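PDB 3KK7: putative cell invasion protein with MAC/Perforin domain, which is of unknown function but belongs to the membrane-attack complex/perforin family and may take part in cell invasion. Local coordinates for residues V157-L171 / T214-G228. Sequence-based numbering, arbitrary orientation.
Sequences VVHGELSIEVVNGML and TGYYTGGRASALFYG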
loop_
_atom_site.group_PDB
_atom_site.type_symbol
_atom_site.label_atom_id
_atom_site.label_comp_id
_atom_site.label_asym_id
_atom_site.label_seq_id
_atom_site.Cartn_x
_atom_site.Cartn_y
_atom_site.Cartn_z
ATOM N N VAL A 157 9.315 30.817 6.203
ATOM C CA VAL A 157 9.978 29.541 6.064
ATOM C C VAL A 157 9.986 29.039 4.623
ATOM O O VAL A 157 8.974 29.122 3.924
ATOM C CB VAL A 157 9.295 28.484 6.987
ATOM C CG1 VAL A 157 9.687 27.068 6.626
ATOM C CG2 VAL A 157 9.619 28.798 8.444
ATOM N N VAL A 158 11.139 28.552 4.174
ATOM C CA VAL A 158 11.224 27.790 2.931
ATOM C C VAL A 158 12.152 26.593 3.137
ATOM O O VAL A 158 13.115 26.670 3.909
ATOM C CB VAL A 158 11.631 28.656 1.718
ATOM C CG1 VAL A 158 12.987 29.281 1.903
ATOM C CG2 VAL A 158 11.596 27.852 0.450
ATOM N N HIS A 159 11.829 25.482 2.470
ATOM C CA HIS A 159 12.593 24.233 2.581
ATOM C C HIS A 159 13.352 23.900 1.314
ATOM O O HIS A 159 12.987 24.334 0.230
ATOM C CB HIS A 159 11.675 23.079 2.913
ATOM C CG HIS A 159 10.726 23.390 4.016
ATOM N ND1 HIS A 159 11.065 23.246 5.339
ATOM C CD2 HIS A 159 9.460 23.870 3.994
ATOM C CE1 HIS A 159 10.045 23.633 6.089
ATOM N NE2 HIS A 159 9.060 24.013 5.298
ATOM N N GLY A 160 14.411 23.114 1.473
ATOM C CA GLY A 160 15.296 22.738 0.358
ATOM C C GLY A 160 15.720 21.284 0.464
ATOM O O GLY A 160 15.804 20.751 1.554
ATOM N N GLU A 161 15.944 20.647 -0.683
ATOM C CA GLU A 161 16.516 19.298 -0.738
ATOM C C GLU A 161 17.532 19.238 -1.858
ATOM O O GLU A 161 17.327 19.833 -2.922
ATOM C CB GLU A 161 15.446 18.236 -0.938
ATOM C CG GLU A 161 15.986 16.806 -0.860
ATOM C CD GLU A 161 14.956 15.745 -1.167
ATOM O OE1 GLU A 161 13.773 16.067 -1.315
ATOM O OE2 GLU A 161 15.337 14.575 -1.262
ATOM N N LEU A 162 18.648 18.565 -1.610
ATOM C CA LEU A 162 19.672 18.365 -2.642
ATOM C C LEU A 162 19.906 16.878 -2.766
ATOM O O LEU A 162 19.823 16.159 -1.765
ATOM C CB LEU A 162 20.984 19.100 -2.288
ATOM C CG LEU A 162 22.245 18.995 -3.164
ATOM C CD1 LEU A 162 22.002 19.505 -4.580
ATOM C CD2 LEU A 162 23.456 19.757 -2.550
ATOM N N SER A 163 20.174 16.420 -3.989
ATOM C CA SER A 163 20.569 15.042 -4.217
ATOM C C SER A 163 21.799 14.965 -5.101
ATOM O O SER A 163 21.871 15.595 -6.159
ATOM C CB SER A 163 19.436 14.230 -4.823
ATOM O OG SER A 163 19.721 12.845 -4.709
ATOM N N ILE A 164 22.776 14.202 -4.645
ATOM C CA ILE A 164 24.040 14.044 -5.341
ATOM C C ILE A 164 24.197 12.553 -5.463
ATOM O O ILE A 164 24.297 11.868 -4.440
ATOM C CB ILE A 164 25.201 14.655 -4.519
ATOM C CG1 ILE A 164 24.960 16.152 -4.343
ATOM C CG2 ILE A 164 26.561 14.383 -5.172
ATOM C CD1 ILE A 164 26.065 16.883 -3.654
ATOM N N GLU A 165 24.197 12.056 -6.696
ATOM C CA GLU A 165 24.144 10.612 -6.953
ATOM C C GLU A 165 25.213 10.147 -7.930
ATOM O O GLU A 165 25.367 10.706 -9.035
ATOM C CB GLU A 165 22.774 10.230 -7.530
ATOM C CG GLU A 165 21.652 10.650 -6.649
ATOM C CD GLU A 165 20.280 10.177 -7.089
ATOM O OE1 GLU A 165 20.018 9.958 -8.302
ATOM O OE2 GLU A 165 19.452 10.056 -6.177
ATOM N N VAL A 166 25.951 9.124 -7.534
ATOM C CA VAL A 166 26.774 8.423 -8.494
ATOM C C VAL A 166 25.995 7.155 -8.842
ATOM O O VAL A 166 25.731 6.305 -7.988
ATOM C CB VAL A 166 28.141 8.146 -7.966
ATOM C CG1 VAL A 166 28.973 7.439 -9.056
ATOM C CG2 VAL A 166 28.764 9.448 -7.569
ATOM N N VAL A 167 25.554 7.078 -10.089
ATOM C CA VAL A 167 24.656 6.023 -10.490
ATOM C C VAL A 167 25.463 4.990 -11.236
ATOM O O VAL A 167 26.244 5.301 -12.155
ATOM C CB VAL A 167 23.463 6.555 -11.302
ATOM C CG1 VAL A 167 22.594 5.417 -11.784
ATOM C CG2 VAL A 167 22.661 7.530 -10.445
ATOM N N ASN A 168 25.290 3.752 -10.799
ATOM C CA ASN A 168 26.055 2.674 -11.364
ATOM C C ASN A 168 25.221 1.560 -11.957
ATOM O O ASN A 168 25.676 0.851 -12.845
ATOM C CB ASN A 168 26.970 2.120 -10.304
ATOM C CG ASN A 168 28.166 1.468 -10.884
ATOM O OD1 ASN A 168 29.029 2.146 -11.469
ATOM N ND2 ASN A 168 28.253 0.148 -10.730
ATOM N N GLY A 169 23.994 1.417 -11.485
ATOM C CA GLY A 169 23.129 0.384 -11.983
ATOM C C GLY A 169 21.659 0.707 -11.910
ATOM O O GLY A 169 21.230 1.766 -11.431
HETATM N N MSE A 170 20.896 -0.281 -12.347
HETATM C CA MSE A 170 19.487 -0.135 -12.605
HETATM C C MSE A 170 18.901 -1.545 -12.520
HETATM O O MSE A 170 19.418 -2.464 -13.161
HETATM C CB MSE A 170 19.402 0.419 -14.010
HETATM C CG MSE A 170 18.073 0.748 -14.484
HETATM SE SE MSE A 170 18.201 1.728 -16.201
HETATM C CE MSE A 170 16.248 2.001 -16.355
ATOM N N LEU A 171 17.871 -1.738 -11.702
ATOM C CA LEU A 171 17.241 -3.059 -11.565
ATOM C C LEU A 171 15.782 -2.947 -11.803
ATOM O O LEU A 171 15.169 -2.036 -11.283
ATOM C CB LEU A 171 17.423 -3.656 -10.177
ATOM C CG LEU A 171 18.708 -4.419 -9.925
ATOM C CD1 LEU A 171 19.871 -3.429 -9.783
ATOM C CD2 LEU A 171 18.534 -5.236 -8.652
ATOM N N THR A 214 9.734 -2.284 -7.793
ATOM C CA THR A 214 9.869 -2.898 -9.108
ATOM C C THR A 214 10.944 -2.249 -9.986
ATOM O O THR A 214 11.407 -2.880 -10.964
ATOM C CB THR A 214 8.550 -2.809 -9.915
ATOM O OG1 THR A 214 8.221 -1.431 -10.143
ATOM C CG2 THR A 214 7.395 -3.500 -9.204
ATOM N N GLY A 215 11.322 -0.999 -9.677
ATOM C CA GLY A 215 12.317 -0.259 -10.486
ATOM C C GLY A 215 13.133 0.776 -9.714
ATOM O O GLY A 215 12.627 1.804 -9.290
ATOM N N TYR A 216 14.421 0.525 -9.527
ATOM C CA TYR A 216 15.253 1.473 -8.803
ATOM C C TYR A 216 16.630 1.596 -9.389
ATOM O O TYR A 216 16.979 0.859 -10.306
ATOM C CB TYR A 216 15.346 1.093 -7.329
ATOM C CG TYR A 216 15.976 -0.249 -6.966
ATOM C CD1 TYR A 216 17.337 -0.365 -6.704
ATOM C CD2 TYR A 216 15.171 -1.388 -6.794
ATOM C CE1 TYR A 216 17.892 -1.580 -6.301
ATOM C CE2 TYR A 216 15.708 -2.609 -6.415
ATOM C CZ TYR A 216 17.069 -2.713 -6.160
ATOM O OH TYR A 216 17.574 -3.958 -5.774
ATOM N N TYR A 217 17.398 2.550 -8.854
ATOM C CA TYR A 217 18.792 2.746 -9.236
ATOM C C TYR A 217 19.703 2.359 -8.099
ATOM O O TYR A 217 19.312 2.428 -6.935
ATOM C CB TYR A 217 19.035 4.196 -9.589
ATOM C CG TYR A 217 18.271 4.654 -10.799
ATOM C CD1 TYR A 217 18.744 4.396 -12.074
ATOM C CD2 TYR A 217 17.070 5.349 -10.667
ATOM C CE1 TYR A 217 18.054 4.835 -13.179
ATOM C CE2 TYR A 217 16.377 5.784 -11.762
ATOM C CZ TYR A 217 16.875 5.517 -13.014
ATOM O OH TYR A 217 16.194 5.929 -14.102
ATOM N N THR A 218 20.918 1.920 -8.444
ATOM C CA THR A 218 21.936 1.623 -7.444
ATOM C C THR A 218 23.139 2.503 -7.606
ATOM O O THR A 218 23.446 2.958 -8.715
ATOM C CB THR A 218 22.443 0.187 -7.513
ATOM O OG1 THR A 218 22.989 -0.061 -8.813
ATOM C CG2 THR A 218 21.325 -0.783 -7.178
ATOM N N GLY A 219 23.825 2.716 -6.490
ATOM C CA GLY A 219 25.052 3.470 -6.474
ATOM C C GLY A 219 25.339 4.023 -5.098
ATOM O O GLY A 219 25.204 3.307 -4.106
ATOM N N GLY A 220 25.766 5.290 -5.068
ATOM C CA GLY A 220 25.925 6.066 -3.835
ATOM C C GLY A 220 25.166 7.389 -3.955
ATOM O O GLY A 220 24.957 7.861 -5.036
ATOM N N ARG A 221 24.742 7.979 -2.852
ATOM C CA ARG A 221 24.020 9.255 -2.901
ATOM C C ARG A 221 24.285 10.071 -1.661
ATOM O O ARG A 221 24.319 9.509 -0.574
ATOM C CB ARG A 221 22.519 9.003 -2.972
ATOM C CG ARG A 221 21.608 10.228 -2.812
ATOM C CD ARG A 221 20.159 9.800 -3.001
ATOM N NE ARG A 221 19.220 10.912 -3.026
ATOM C CZ ARG A 221 17.901 10.779 -3.157
ATOM N NH1 ARG A 221 17.353 9.578 -3.270
ATOM N NH2 ARG A 221 17.124 11.845 -3.154
ATOM N N ALA A 222 24.485 11.381 -1.819
ATOM C CA ALA A 222 24.446 12.276 -0.673
ATOM C C ALA A 222 23.146 13.066 -0.791
ATOM O O ALA A 222 22.791 13.539 -1.856
ATOM C CB ALA A 222 25.648 13.177 -0.633
ATOM N N SER A 223 22.436 13.169 0.322
ATOM C CA SER A 223 21.127 13.784 0.404
ATOM C C SER A 223 21.207 14.820 1.485
ATOM O O SER A 223 21.657 14.531 2.575
ATOM C CB SER A 223 20.113 12.740 0.832
ATOM O OG SER A 223 18.853 13.341 1.006
ATOM N N ALA A 224 20.795 16.040 1.178
ATOM C CA ALA A 224 20.862 17.151 2.107
ATOM C C ALA A 224 19.494 17.831 2.142
ATOM O O ALA A 224 18.899 18.078 1.083
ATOM C CB ALA A 224 21.940 18.148 1.662
ATOM N N LEU A 225 19.011 18.125 3.351
ATOM C CA LEU A 225 17.794 18.901 3.532
ATOM C C LEU A 225 18.186 20.245 4.104
ATOM O O LEU A 225 19.143 20.335 4.872
ATOM C CB LEU A 225 16.821 18.197 4.473
ATOM C CG LEU A 225 16.507 16.748 4.115
ATOM C CD1 LEU A 225 15.742 16.115 5.255
ATOM C CD2 LEU A 225 15.734 16.711 2.820
ATOM N N PHE A 226 17.447 21.280 3.710
ATOM C CA PHE A 226 17.703 22.646 4.128
ATOM C C PHE A 226 16.459 23.260 4.769
ATOM O O PHE A 226 15.298 23.011 4.349
ATOM C CB PHE A 226 18.114 23.532 2.940
ATOM C CG PHE A 226 19.370 23.087 2.233
ATOM C CD1 PHE A 226 19.372 21.976 1.417
ATOM C CD2 PHE A 226 20.524 23.801 2.346
ATOM C CE1 PHE A 226 20.508 21.590 0.764
ATOM C CE2 PHE A 226 21.656 23.400 1.700
ATOM C CZ PHE A 226 21.641 22.302 0.905
ATOM N N TYR A 227 16.714 24.077 5.783
ATOM C CA TYR A 227 15.670 24.828 6.444
ATOM C C TYR A 227 16.105 26.277 6.557
ATOM O O TYR A 227 17.025 26.591 7.297
ATOM C CB TYR A 227 15.371 24.209 7.808
ATOM C CG TYR A 227 14.249 24.901 8.547
ATOM C CD1 TYR A 227 14.506 25.985 9.371
ATOM C CD2 TYR A 227 12.911 24.452 8.440
ATOM C CE1 TYR A 227 13.464 26.623 10.065
ATOM C CE2 TYR A 227 11.867 25.094 9.143
ATOM C CZ TYR A 227 12.164 26.170 9.949
ATOM O OH TYR A 227 11.177 26.811 10.636
ATOM N N GLY A 228 15.451 27.147 5.784
ATOM C CA GLY A 228 15.748 28.590 5.740
ATOM C C GLY A 228 14.631 29.522 6.225
ATOM O O GLY A 228 13.428 29.270 6.014
HETATM O O HOH W 1 13.235 21.725 5.572
HETATM O O HOH W 2 18.125 14.012 -1.298
#
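Thr218 O takes two backbone N-H groups, from Asn168 N at 2.9 Å and, from above its carbonyl plane, from Gly169 N at 3.2 Å. This classic beta bulge shifts the antiparallel register by one residue where strand 157-171 passes from partner 220-228 to partner 215-218. Opposite Val167 the chain turns a corner at Gly219, whose backbone angles (phi 158°, psi -137°) would jam any CB against the preceding carbonyl. On the face carrying Glu161, Ser163 and Glu165, Arg221 runs out fully extended, its CG anti to the backbone N (chi1 171°). Glu165 lies alongside and sets OE2 over one guanidinium face, 3.3 Å from Arg221 NE, a charge contact rather than a directed hydrogen bond. Glu161 meets the arginine through a long salt bridge, OE2 to NH2 at 3.8 Å, with the two planes nearly parallel but offset; its OE1 pairs with Arg139. A water sits between Glu161 and Ser223, donating to Glu161 OE2 and Leu162 O and accepting from Ser223 OG. Arg221 NH1 reaches beyond the pair to the carbonyls of Ile69 and Ile336. A leucine in place of Arg221 would probably leave Glu165 without its positive partner, cost Glu161 one of two, and take one donor from the Ile69 and Ile336 carbonyls. On the other face, Phe226 turns its ring edge to Leu162 CB, 4.0 Å from CE1, while Tyr251 packs on Leu162 and Ile164, and Trp253 on Ile164 and Val166. The bent central MACPF sheet thus has apolar packing on one face and, on the other, buried charges that probably offset one another.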